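Local coordinates for reticulocyte-binding protein 2a (Plasmodium vivax, PDB 4Z8N) that probably binds the surface of reticulocytes during red-cell invasion by the malaria parasite, through the alpha-helical erythrocyte-binding domain that forms this chain, at residues 202-207 / 282-287; 209-214 / 275-280. All coordinates share one frame; numbering follows the deposited sequence.

Interaction 1. Residues 202-207 / 282-287; sequences SAINFL and KLLANL
L283 and L207 meet where the helical segments 202-207 and 282-287, running in nearly opposite directions, pack with their axes 9.8 Å apart at closest approach. From L283 it is the branch point that lies nearest, its CG standing 3.6 Å from CD2 of L207, with CB and CD2 only slightly farther off. That L207 methyl is set into the partner helix, against its main chain. Because CG of L207 is turned anti to the backbone N (chi1 -170°), the side chain reaches straight across the interface and lays CD2 against the backbone of the partner helix, 3.4 Å from the L284 N and close to the L284 CA. L284 thus receives L207 on its main chain and CB, while its own far end serves another neighbour: CD1 comes to 4.1 Å from CG2 of I204, the two side chains crossing at about a right angle. One turn further along, L287 touches three residues, A203, I204 and L207. Its CB lies 3.6 Å from I204 CG1; these side chains run past each other in opposite senses, and I204 CD1 ends near the L287 carbonyl. Of the two methyls of L287, CD1 lies against L207 CD2 at 3.6 Å, and CD2 is the one nearer A203 CB, at 3.8 Å. I204 and L287 also have the nearest CA atoms, 6.2 Å apart. All six touching residues are buried and the side chains that meet are all aliphatic; M188 and L181 of helix 168-194 extend the contact beside I204 and L284, and E85 of helix 71-85 lies against L207 and L283. Such close-set aliphatic side chains between antiparallel helices are characteristic of an alpha-helical bundle, here within the Rh5 coiled-coil domain.

Interaction 2. Residues 209-214 / 275-280; sequences EEMLDI and AALKEK
M211 and K280 lie alongside one another and point in opposite directions, so that the aliphatic start of the lysine covers the thioether: K280 CB is 3.6 Å from M211 CG and 3.8 Å from M211 SD. A bend at the end of the methionine (chi3 72°) turns CE to the L277 carbonyl, 3.8 Å from its O. I214 and L277 are likewise antiparallel in their side chains, with I214 CG2 against L277 CD2 at 3.6 Å, and I214 CD1 approaches A276 CB more loosely. E210, by contrast, crosses K280 at about a right angle. Its OE1 remains 4.2 Å from K280 NZ, too far for a salt bridge, although the opposite charges probably attract. The ammonium group is bound instead by a salt bridge to E85 of helix 71-85 and, weakly, by E279, whose OE2 lies 3.5 Å from K280 NZ. Since E210 also lies close to the like-charged E85, the lysine charge probably eases the repulsion between the E210 and E85 carboxylates. Around this antiparallel helix pair, L181, L177 and L174 of helix 168-194 cover M211 and L277, while Y7, from a loop near the N terminus, packs on I214, A276 and K280.

Overall arrangement
Interactions 1 and 2 are consecutive sections of one antiparallel interface between helix 199-237 and helix 246-297, their centres about 10 Å apart. Along the chain the order is 202-207, 209-214, 275-280, 282-287, so interaction 2 is the inner pair, closer to the connection between the helices, and interaction 1 the outer. The sections join directly: L207 CD2 lies 3.4 Å from K280 O, and L284 CD2 4.0 Å from M211 SD. The centre of interaction 1 lies about 24 Å from the centre of the chain, that of interaction 2 about 14 Å. Together they make a continuous buried seam inside the elongated erythrocyte-binding domain, away from the two disulfides and from E120, a calcium-binding residue.

Interaction 1. Residues 202-207 / 282-287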
loop_
_atom_site.group_PDB
_atom_site.type_symbol
_atom_site.label_atom_id
_atom_site.label_comp_id
_atom_site.label_asym_id
_atom_site.label_seq_id
_atom_site.Cartn_x
_atom_site.Cartn_y
_atom_site.Cartn_z
ATOM N N SER A 202 8.892 14.437 -23.873
ATOM C CA SER A 202 9.288 14.454 -22.470
ATOM C C SER A 202 8.150 13.985 -21.569
ATOM O O SER A 202 8.377 13.266 -20.597
ATOM C CB SER A 202 9.744 15.855 -22.063
ATOM O OG SER A 202 10.845 16.279 -22.847
ATOM N N ALA A 203 6.925 14.382 -21.902
ATOM C CA ALA A 203 5.751 14.005 -21.114
ATOM C C ALA A 203 5.457 12.501 -21.182
ATOM O O ALA A 203 5.085 11.887 -20.185
ATOM C CB ALA A 203 4.533 14.804 -21.574
ATOM N N ILE A 204 5.620 11.928 -22.371
ATOM C CA ILE A 204 5.401 10.503 -22.620
ATOM C C ILE A 204 6.353 9.668 -21.771
ATOM O O ILE A 204 5.964 8.745 -21.047
ATOM C CB ILE A 204 5.615 10.187 -24.115
ATOM C CG1 ILE A 204 4.475 10.761 -24.945
ATOM C CG2 ILE A 204 5.736 8.709 -24.368
ATOM C CD1 ILE A 204 4.638 10.534 -26.425
ATOM N N ASN A 205 7.620 10.013 -21.926
ATOM C CA ASN A 205 8.731 9.629 -21.080
ATOM C C ASN A 205 8.505 9.729 -19.575
ATOM O O ASN A 205 8.809 8.786 -18.865
ATOM C CB ASN A 205 9.868 10.514 -21.533
ATOM C CG ASN A 205 10.686 9.880 -22.621
ATOM O OD1 ASN A 205 11.665 9.232 -22.292
ATOM N ND2 ASN A 205 10.097 9.755 -23.852
ATOM N N PHE A 206 7.954 10.841 -19.089
ATOM C CA PHE A 206 7.608 10.965 -17.667
ATOM C C PHE A 206 6.419 10.088 -17.235
ATOM O O PHE A 206 6.446 9.443 -16.178
ATOM C CB PHE A 206 7.304 12.422 -17.344
ATOM C CG PHE A 206 6.711 12.635 -15.983
ATOM C CD1 PHE A 206 7.505 12.563 -14.852
ATOM C CD2 PHE A 206 5.366 12.929 -15.838
ATOM C CE1 PHE A 206 6.971 12.771 -13.606
ATOM C CE2 PHE A 206 4.825 13.138 -14.593
ATOM C CZ PHE A 206 5.627 13.059 -13.474
ATOM N N LEU A 207 5.369 10.099 -18.051
ATOM C CA LEU A 207 4.148 9.344 -17.775
ATOM C C LEU A 207 4.369 7.826 -17.812
ATOM O O LEU A 207 3.908 7.118 -16.923
ATOM C CB LEU A 207 3.055 9.737 -18.767
ATOM C CG LEU A 207 1.655 9.214 -18.465
ATOM C CD1 LEU A 207 1.294 9.440 -17.008
ATOM C CD2 LEU A 207 0.664 9.903 -19.361
ATOM N N LYS A 282 -5.069 6.637 -20.124
ATOM C CA LYS A 282 -5.849 7.471 -21.033
ATOM C C LYS A 282 -5.026 8.661 -21.522
ATOM O O LYS A 282 -5.041 8.992 -22.708
ATOM C CB LYS A 282 -7.129 7.964 -20.354
ATOM C CG LYS A 282 -7.798 9.119 -21.083
ATOM C CD LYS A 282 -9.161 9.451 -20.495
ATOM C CE LYS A 282 -9.777 10.656 -21.195
ATOM N NZ LYS A 282 -11.179 10.910 -20.759
ATOM N N LEU A 283 -4.305 9.294 -20.601
ATOM C CA LEU A 283 -3.464 10.437 -20.939
ATOM C C LEU A 283 -2.314 10.024 -21.848
ATOM O O LEU A 283 -1.981 10.730 -22.801
ATOM C CB LEU A 283 -2.918 11.099 -19.673
ATOM C CG LEU A 283 -1.958 12.274 -19.879
ATOM C CD1 LEU A 283 -2.576 13.348 -20.764
ATOM C CD2 LEU A 283 -1.549 12.860 -18.539
ATOM N N LEU A 284 -1.713 8.875 -21.550
ATOM C CA LEU A 284 -0.591 8.370 -22.334
ATOM C C LEU A 284 -0.992 8.103 -23.778
ATOM O O LEU A 284 -0.246 8.422 -24.703
ATOM C CB LEU A 284 -0.027 7.093 -21.706
ATOM C CG LEU A 284 1.171 6.485 -22.443
ATOM C CD1 LEU A 284 2.340 7.461 -22.470
ATOM C CD2 LEU A 284 1.586 5.164 -21.820
ATOM N N ALA A 285 -2.171 7.515 -23.968
ATOM C CA ALA A 285 -2.668 7.231 -25.310
ATOM C C ALA A 285 -2.867 8.527 -26.089
ATOM O O ALA A 285 -2.572 8.596 -27.282
ATOM C CB ALA A 285 -3.966 6.442 -25.245
ATOM N N ASN A 286 -3.363 9.553 -25.404
ATOM C CA ASN A 286 -3.527 10.868 -26.012
ATOM C C ASN A 286 -2.180 11.499 -26.352
ATOM O O ASN A 286 -2.038 12.151 -27.386
ATOM C CB ASN A 286 -4.318 11.794 -25.086
ATOM C CG ASN A 286 -5.790 11.446 -25.035
ATOM O OD1 ASN A 286 -6.369 11.003 -26.028
ATOM N ND2 ASN A 286 -6.407 11.649 -23.878
ATOM N N LEU A 287 -1.201 11.301 -25.474
ATOM C CA LEU A 287 0.152 11.799 -25.698
ATOM C C LEU A 287 0.786 11.135 -26.916
ATOM O O LEU A 287 1.454 11.796 -27.711
ATOM C CB LEU A 287 1.019 11.568 -24.458
ATOM C CG LEU A 287 0.899 12.617 -23.348
ATOM C CD1 LEU A 287 1.573 12.129 -22.082
ATOM C CD2 LEU A 287 1.511 13.935 -23.795
#

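Interaction 2. Residues 209-214 / 275-280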
loop_
_atom_site.group_PDB
_atom_site.type_symbol
_atom_site.label_atom_id
_atom_site.label_comp_id
_atom_site.label_asym_id
_atom_site.label_seq_id
_atom_site.Cartn_x
_atom_site.Cartn_y
_atom_site.Cartn_z
ATOM N N GLU A 209 7.260 6.482 -17.066
ATOM C CA GLU A 209 8.044 6.142 -15.875
ATOM C C GLU A 209 7.198 6.068 -14.605
ATOM O O GLU A 209 7.385 5.169 -13.783
ATOM C CB GLU A 209 9.183 7.141 -15.663
ATOM C CG GLU A 209 10.211 6.718 -14.600
ATOM C CD GLU A 209 11.529 7.462 -14.741
ATOM O OE1 GLU A 209 11.684 8.176 -15.753
ATOM O OE2 GLU A 209 12.402 7.342 -13.851
ATOM N N GLU A 210 6.275 7.009 -14.428
ATOM C CA GLU A 210 5.461 7.000 -13.219
ATOM C C GLU A 210 4.423 5.879 -13.280
ATOM O O GLU A 210 3.991 5.379 -12.247
ATOM C CB GLU A 210 4.803 8.370 -12.981
ATOM C CG GLU A 210 3.774 8.817 -14.003
ATOM C CD GLU A 210 3.142 10.158 -13.633
ATOM O OE1 GLU A 210 3.112 10.503 -12.431
ATOM O OE2 GLU A 210 2.680 10.875 -14.545
ATOM N N MET A 211 4.048 5.456 -14.482
ATOM C CA MET A 211 3.161 4.303 -14.604
ATOM C C MET A 211 3.890 3.024 -14.206
ATOM O O MET A 211 3.309 2.146 -13.568
ATOM C CB MET A 211 2.600 4.185 -16.020
ATOM C CG MET A 211 1.463 5.151 -16.290
ATOM S SD MET A 211 0.695 4.945 -17.904
ATOM C CE MET A 211 -0.205 3.412 -17.666
ATOM N N LEU A 212 5.168 2.930 -14.569
ATOM C CA LEU A 212 5.997 1.806 -14.151
ATOM C C LEU A 212 6.219 1.836 -12.636
ATOM O O LEU A 212 6.244 0.790 -11.987
ATOM C CB LEU A 212 7.337 1.810 -14.896
ATOM C CG LEU A 212 7.292 1.413 -16.378
ATOM C CD1 LEU A 212 8.640 1.637 -17.048
ATOM C CD2 LEU A 212 6.855 -0.034 -16.546
ATOM N N ASP A 213 6.363 3.037 -12.080
ATOM C CA ASP A 213 6.534 3.203 -10.633
ATOM C C ASP A 213 5.293 2.773 -9.863
ATOM O O ASP A 213 5.390 2.149 -8.807
ATOM C CB ASP A 213 6.866 4.655 -10.290
ATOM C CG ASP A 213 8.273 5.040 -10.687
ATOM O OD1 ASP A 213 9.144 4.146 -10.736
ATOM O OD2 ASP A 213 8.506 6.238 -10.949
ATOM N N ILE A 214 4.129 3.133 -10.392
ATOM C CA ILE A 214 2.857 2.715 -9.815
ATOM C C ILE A 214 2.742 1.191 -9.836
ATOM O O ILE A 214 2.293 0.581 -8.865
ATOM C CB ILE A 214 1.667 3.342 -10.572
ATOM C CG1 ILE A 214 1.619 4.852 -10.335
ATOM C CG2 ILE A 214 0.360 2.715 -10.135
ATOM C CD1 ILE A 214 0.537 5.559 -11.127
ATOM N N ALA A 275 -7.137 2.111 -10.653
ATOM C CA ALA A 275 -7.850 3.282 -11.152
ATOM C C ALA A 275 -6.879 4.381 -11.570
ATOM O O ALA A 275 -7.145 5.138 -12.505
ATOM C CB ALA A 275 -8.816 3.804 -10.100
ATOM N N ALA A 276 -5.757 4.473 -10.865
ATOM C CA ALA A 276 -4.746 5.468 -11.193
ATOM C C ALA A 276 -4.113 5.146 -12.543
ATOM O O ALA A 276 -3.875 6.035 -13.354
ATOM C CB ALA A 276 -3.690 5.536 -10.104
ATOM N N LEU A 277 -3.858 3.864 -12.785
ATOM C CA LEU A 277 -3.285 3.426 -14.053
ATOM C C LEU A 277 -4.196 3.748 -15.235
ATOM O O LEU A 277 -3.723 4.130 -16.306
ATOM C CB LEU A 277 -2.994 1.929 -14.010
ATOM C CG LEU A 277 -1.838 1.530 -13.095
ATOM C CD1 LEU A 277 -1.723 0.022 -13.030
ATOM C CD2 LEU A 277 -0.540 2.153 -13.590
ATOM N N LYS A 278 -5.502 3.592 -15.033
ATOM C CA LYS A 278 -6.494 3.939 -16.047
ATOM C C LYS A 278 -6.425 5.421 -16.401
ATOM O O LYS A 278 -6.460 5.789 -17.576
ATOM C CB LYS A 278 -7.903 3.581 -15.561
ATOM C CG LYS A 278 -9.036 4.195 -16.373
ATOM C CD LYS A 278 -9.018 3.727 -17.820
ATOM C CE LYS A 278 -10.224 4.257 -18.580
ATOM N NZ LYS A 278 -9.981 4.294 -20.047
ATOM N N GLU A 279 -6.333 6.263 -15.378
ATOM C CA GLU A 279 -6.232 7.703 -15.577
ATOM C C GLU A 279 -4.978 8.062 -16.369
ATOM O O GLU A 279 -5.041 8.830 -17.327
ATOM C CB GLU A 279 -6.228 8.437 -14.234
ATOM C CG GLU A 279 -6.036 9.942 -14.362
ATOM C CD GLU A 279 -5.133 10.515 -13.284
ATOM O OE1 GLU A 279 -5.288 10.127 -12.108
ATOM O OE2 GLU A 279 -4.262 11.349 -13.614
ATOM N N LYS A 280 -3.844 7.498 -15.961
ATOM C CA LYS A 280 -2.569 7.783 -16.613
ATOM C C LYS A 280 -2.536 7.189 -18.016
ATOM O O LYS A 280 -1.999 7.795 -18.942
ATOM C CB LYS A 280 -1.402 7.235 -15.790
ATOM C CG LYS A 280 -1.374 7.663 -14.329
ATOM C CD LYS A 280 -1.170 9.152 -14.161
ATOM C CE LYS A 280 -0.899 9.493 -12.703
ATOM N NZ LYS A 280 -1.016 10.950 -12.447
#